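PDB 2BUE: Aac(6')-ib from Escherichia coli, which probably transfers an acetyl group from acetyl-coenzyme A to the 6'-amino group of aminoglycoside antibiotics such as kanamycin B, thereby conferring resistance. Local coordinates for residues Leu131-Val136 and Ile164-Lys169. The protein carries 2 engineered substitutions. Sequence-based numbering, arbitrary orientation. Where two conformers were deposited one is given.
With COA (coenzyme A), chain B.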
ATOM      1  N   LEU A 131       1.097  14.255   2.421  1.00 17.66           N
ATOM      2  CA  LEU A 131       0.086  13.651   1.529  1.00 17.44           C
ATOM      3  C   LEU A 131       0.075  12.120   1.639  1.00 15.24           C
ATOM      4  O   LEU A 131      -0.992  11.492   1.571  1.00 14.41           O
ATOM      5  CB  LEU A 131       0.356  14.068   0.078  1.00 17.78           C
ATOM      6  CG  LEU A 131      -0.788  14.416  -0.856  1.00 21.53           C
ATOM      7  CD1 LEU A 131      -1.747  15.461  -0.209  1.00 22.99           C
ATOM      8  CD2 LEU A 131      -0.211  14.969  -2.181  1.00 20.90           C
ATOM      9  N   GLY A 132       1.257  11.526   1.787  1.00 14.14           N
ATOM     10  CA  GLY A 132       1.365  10.073   1.974  1.00 13.06           C
ATOM     11  C   GLY A 132       0.693   9.619   3.269  1.00 13.43           C
ATOM     12  O   GLY A 132      -0.022   8.613   3.286  1.00 12.52           O
ATOM     13  N   THR A 133       0.902  10.373   4.352  1.00 12.66           N
ATOM     14  CA  THR A 133       0.214  10.097   5.618  1.00 13.56           C
ATOM     15  C   THR A 133      -1.323  10.168   5.436  1.00 13.16           C
ATOM     16  O   THR A 133      -2.046   9.272   5.887  1.00 13.30           O
ATOM     17  CB  THR A 133       0.722  11.045   6.748  1.00 14.58           C
ATOM     18  OG1 THR A 133       2.126  10.823   6.939  1.00 16.08           O
ATOM     19  CG2 THR A 133       0.022  10.748   8.062  1.00 14.61           C
ATOM     20  N   LYS A 134      -1.815  11.202   4.759  1.00 13.15           N
ATOM     21  CA  LYS A 134      -3.255  11.290   4.437  1.00 13.31           C
ATOM     22  C   LYS A 134      -3.770  10.076   3.651  1.00 13.16           C
ATOM     23  O   LYS A 134      -4.827   9.525   3.956  1.00 12.73           O
ATOM     24  CB  LYS A 134      -3.540  12.568   3.649  1.00 14.33           C
ATOM     25  CG  LYS A 134      -3.506  13.781   4.515  1.00 16.23           C
ATOM     26  CD  LYS A 134      -3.573  15.040   3.687  1.00 21.93           C
ATOM     27  CE  LYS A 134      -3.427  16.257   4.578  1.00 25.79           C
ATOM     28  NZ  LYS A 134      -4.749  16.601   5.171  1.00 30.34           N
ATOM     29  N   LEU A 135      -3.003   9.684   2.633  1.00 12.14           N
ATOM     30  CA  LEU A 135      -3.352   8.538   1.804  0.50 11.92           C
ATOM     31  C   LEU A 135      -3.434   7.272   2.673  1.00 11.94           C
ATOM     32  O   LEU A 135      -4.439   6.537   2.641  1.00 12.15           O
ATOM     33  CB  LEU A 135      -2.323   8.387   0.672  0.50 11.55           C
ATOM     34  CG  LEU A 135      -2.581   7.353  -0.426  0.50 11.40           C
ATOM     35  CD1 LEU A 135      -1.606   7.601  -1.570  0.50 11.17           C
ATOM     36  CD2 LEU A 135      -2.433   5.911   0.108  0.50 11.44           C
ATOM     37  N   VAL A 136      -2.391   7.022   3.472  1.00 11.40           N
ATOM     38  CA  VAL A 136      -2.376   5.845   4.340  1.00 11.08           C
ATOM     39  C   VAL A 136      -3.554   5.871   5.331  1.00 11.30           C
ATOM     40  O   VAL A 136      -4.269   4.875   5.464  1.00  9.33           O
ATOM     41  CB  VAL A 136      -1.012   5.648   5.003  1.00 11.83           C
ATOM     42  CG1 VAL A 136      -1.052   4.445   5.949  1.00 12.51           C
ATOM     43  CG2 VAL A 136       0.049   5.416   3.885  1.00 11.69           C
ATOM     44  N   ILE A 164       8.724   4.352   6.477  1.00 11.79           N
ATOM     45  CA  ILE A 164       8.530   3.909   7.872  1.00 11.94           C
ATOM     46  C   ILE A 164       7.927   5.023   8.746  1.00 12.15           C
ATOM     47  O   ILE A 164       6.946   4.797   9.481  1.00 12.76           O
ATOM     48  CB  ILE A 164       9.853   3.348   8.490  1.00 10.93           C
ATOM     49  CG1 ILE A 164      10.296   2.070   7.750  1.00 11.19           C
ATOM     50  CG2 ILE A 164       9.691   3.086   9.984  1.00 12.25           C
ATOM     51  CD1 ILE A 164      11.779   1.719   7.962  1.00 11.97           C
ATOM     52  N   ARG A 165       8.488   6.230   8.649  1.00 12.97           N
ATOM     53  CA  ARG A 165       7.961   7.367   9.395  1.00 14.56           C
ATOM     54  C   ARG A 165       6.531   7.724   8.984  1.00 13.69           C
ATOM     55  O   ARG A 165       5.691   7.985   9.842  1.00 13.68           O
ATOM     56  CB  ARG A 165       8.880   8.586   9.271  1.00 15.39           C
ATOM     57  CG  ARG A 165       8.370   9.795  10.049  1.00 19.88           C
ATOM     58  CD  ARG A 165       8.625   9.673  11.559  1.00 27.97           C
ATOM     59  NE  ARG A 165       7.754  10.563  12.333  1.00 32.40           N
ATOM     60  CZ  ARG A 165       6.922  10.154  13.292  1.00 35.15           C
ATOM     61  NH1 ARG A 165       6.856   8.868  13.620  1.00 35.90           N
ATOM     62  NH2 ARG A 165       6.164  11.034  13.943  1.00 37.24           N
ATOM     63  N   CYS A 166       6.255   7.719   7.681  1.00 13.50           N
ATOM     64  CA  CYS A 166       4.890   7.982   7.198  1.00 13.17           C
ATOM     65  C   CYS A 166       3.911   6.987   7.855  1.00 12.42           C
ATOM     66  O   CYS A 166       2.868   7.383   8.392  1.00 12.44           O
ATOM     67  CB  CYS A 166       4.848   7.857   5.681  1.00 13.79           C
ATOM     68  SG  CYS A 166       3.188   7.868   4.978  1.00 14.47           S
ATOM     69  N   TYR A 167       4.274   5.701   7.832  1.00 11.84           N
ATOM     70  CA  TYR A 167       3.408   4.677   8.411  1.00 11.92           C
ATOM     71  C   TYR A 167       3.175   4.888   9.911  1.00 11.91           C
ATOM     72  O   TYR A 167       2.055   4.739  10.402  1.00 12.01           O
ATOM     73  CB  TYR A 167       3.948   3.271   8.138  1.00 12.88           C
ATOM     74  CG  TYR A 167       3.732   2.795   6.713  1.00 12.75           C
ATOM     75  CD1 TYR A 167       2.426   2.777   6.161  1.00 15.17           C
ATOM     76  CD2 TYR A 167       4.795   2.260   5.958  1.00 13.83           C
ATOM     77  CE1 TYR A 167       2.179   2.294   4.856  1.00 15.74           C
ATOM     78  CE2 TYR A 167       4.568   1.797   4.635  1.00 14.29           C
ATOM     79  CZ  TYR A 167       3.240   1.820   4.101  1.00 14.39           C
ATOM     80  OH  TYR A 167       2.919   1.374   2.815  1.00 17.95           O
ATOM     81  N   GLU A 168       4.242   5.244  10.627  1.00 11.99           N
ATOM     82  CA  GLU A 168       4.123   5.583  12.059  1.00 13.22           C
ATOM     83  C   GLU A 168       3.165   6.751  12.280  1.00 13.21           C
ATOM     84  O   GLU A 168       2.309   6.686  13.165  1.00 13.66           O
ATOM     85  CB  GLU A 168       5.504   5.899  12.644  1.00 13.57           C
ATOM     86  CG  GLU A 168       6.375   4.663  12.803  1.00 16.67           C
ATOM     87  CD  GLU A 168       7.674   4.982  13.521  1.00 19.62           C
ATOM     88  OE1 GLU A 168       8.154   6.135  13.369  1.00 22.69           O
ATOM     89  OE2 GLU A 168       8.202   4.086  14.220  1.00 20.91           O
ATOM     90  N   LYS A 169       3.303   7.803  11.474  1.00 13.46           N
ATOM     91  CA  LYS A 169       2.415   8.973  11.569  1.00 14.95           C
ATOM     92  C   LYS A 169       0.951   8.590  11.311  1.00 15.45           C
ATOM     93  O   LYS A 169       0.023   9.169  11.894  1.00 17.00           O
ATOM     94  CB  LYS A 169       2.855  10.068  10.603  1.00 16.45           C
ATOM     95  CG  LYS A 169       4.173  10.710  11.005  1.00 19.17           C
ATOM     96  CD  LYS A 169       4.309  12.092  10.432  1.00 26.47           C
ATOM     97  CE  LYS A 169       4.489  12.043   8.962  1.00 28.26           C
ATOM     98  NZ  LYS A 169       4.240  13.378   8.335  1.00 31.69           N
TER
HETATM   99  N1A COA B1200      14.420   9.834   5.734  1.00 42.67           N
HETATM  100  C2A COA B1200      13.799   9.681   6.902  1.00 42.45           C
HETATM  101  N3A COA B1200      12.678  10.334   7.176  1.00 42.51           N
HETATM  102  C4A COA B1200      12.155  11.172   6.264  1.00 41.95           C
HETATM  103  C5A COA B1200      12.773  11.359   5.040  1.00 42.93           C
HETATM  104  C6A COA B1200      13.941  10.661   4.779  1.00 42.58           C
HETATM  105  N6A COA B1200      14.558  10.820   3.603  1.00 42.42           N
HETATM  106  N7A COA B1200      12.053  12.231   4.335  1.00 43.29           N
HETATM  107  C8A COA B1200      11.016  12.589   5.086  1.00 42.65           C
HETATM  108  N9A COA B1200      11.086  11.950   6.260  1.00 42.29           N
HETATM  109  C1B COA B1200      10.126  12.044   7.353  1.00 41.32           C
HETATM  110  C2B COA B1200       9.395  13.356   7.160  1.00 41.48           C
HETATM  111  O2B COA B1200      10.060  14.359   7.934  1.00 43.24           O
HETATM  112  C3B COA B1200       8.002  13.011   7.679  1.00 41.00           C
HETATM  113  O3B COA B1200       8.032  12.947   9.108  1.00 44.05           O
HETATM  114  P3B COA B1200       7.701  14.235   9.998  1.00 47.39           P
HETATM  115  O7A COA B1200       7.590  13.649  11.504  1.00 48.04           O
HETATM  116  O8A COA B1200       6.229  14.724   9.575  1.00 47.17           O
HETATM  117  O9A COA B1200       8.740  15.293   9.854  1.00 48.38           O
HETATM  118  C4B COA B1200       7.810  11.575   7.167  1.00 37.01           C
HETATM  119  O4B COA B1200       9.142  11.010   7.031  1.00 37.53           O
HETATM  120  C5B COA B1200       7.013  11.318   5.885  1.00 32.33           C
HETATM  121  O5B COA B1200       5.628  11.657   6.026  1.00 26.61           O
HETATM  122  P1A COA B1200       4.849  12.236   4.717  1.00 22.87           P
HETATM  123  O1A COA B1200       3.360  12.064   4.888  1.00 24.10           O
HETATM  124  O2A COA B1200       5.340  13.572   4.297  1.00 23.34           O
HETATM  125  O3A COA B1200       5.339  11.167   3.642  1.00 20.71           O
HETATM  126  P2A COA B1200       5.093  11.323   2.037  1.00 20.42           P
HETATM  127  O4A COA B1200       3.964  12.245   1.809  1.00 19.72           O
HETATM  128  O5A COA B1200       6.390  11.525   1.324  1.00 21.36           O
HETATM  129  O6A COA B1200       4.590   9.815   1.720  1.00 20.90           O
HETATM  130  CBP COA B1200       5.496   7.779   0.748  1.00 17.37           C
HETATM  131  CCP COA B1200       5.409   8.652   2.017  1.00 17.47           C
HETATM  132  CDP COA B1200       6.406   6.570   1.065  1.00 18.58           C
HETATM  133  CEP COA B1200       4.067   7.297   0.383  1.00 14.99           C
HETATM  134  CAP COA B1200       6.098   8.626  -0.424  1.00 17.81           C
HETATM  135  OAP COA B1200       7.285   9.321   0.014  1.00 19.21           O
HETATM  136  C9P COA B1200       6.377   7.791  -1.693  1.00 17.40           C
HETATM  137  O9P COA B1200       5.438   7.399  -2.389  1.00 16.50           O
HETATM  138  N8P COA B1200       7.679   7.546  -1.962  1.00 18.16           N
HETATM  139  C7P COA B1200       8.127   6.763  -3.137  1.00 19.68           C
HETATM  140  C6P COA B1200       7.504   5.343  -3.137  1.00 21.60           C
HETATM  141  C5P COA B1200       7.609   4.602  -1.781  1.00 24.11           C
HETATM  142  O5P COA B1200       8.609   4.699  -1.065  1.00 21.45           O
HETATM  143  N4P COA B1200       6.551   3.841  -1.456  1.00 22.83           N
HETATM  144  C3P COA B1200       6.510   3.106  -0.173  1.00 24.72           C
HETATM  145  C2P COA B1200       7.151   1.722  -0.251  1.00 27.31           C
HETATM  146  S1P COA B1200       6.943   0.765   1.318  1.00 29.33           S
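Thr133 packs against Cys166 and Lys169 where two helices of the GNAT fold, 131-144 and 161-169, meet beside the coenzyme A; their segments 131-136 and 164-169 cross at -52°. Helix 131-144 follows the pyrophosphate-binding turn of the family, and the amides of its first turn face the phosphates: Gly132 N binds COA O4A (2.8 Å) and Thr133 N binds O1A, with Gly128 N and Gly130 N adding to the grip on the cofactor. With chi1 at -61°, Thr133 OG1 lies beside its own backbone N and gives O1A a second bond (2.7 Å). Cys166 SG lies against the backbone of the first helix, 3.4 Å from Thr133 N. Deeper in, Val136 CG1 meets the edge of the Tyr167 ring at CD1 (3.9 Å), while the Tyr167 hydroxyl is bonded to Gln119. On the 3'-phosphate side, Arg165 NE points almost straight at COA O7A (172°), and NH1 is salt-bridged to Glu168 OE1; Lys169 CG lies over one guanidinium face, toward its rim. The Lys169 chain passes across Thr133, CE 3.3 Å from OG1, and its bend at chi3 carries NZ to COA O8A at 2.7 Å.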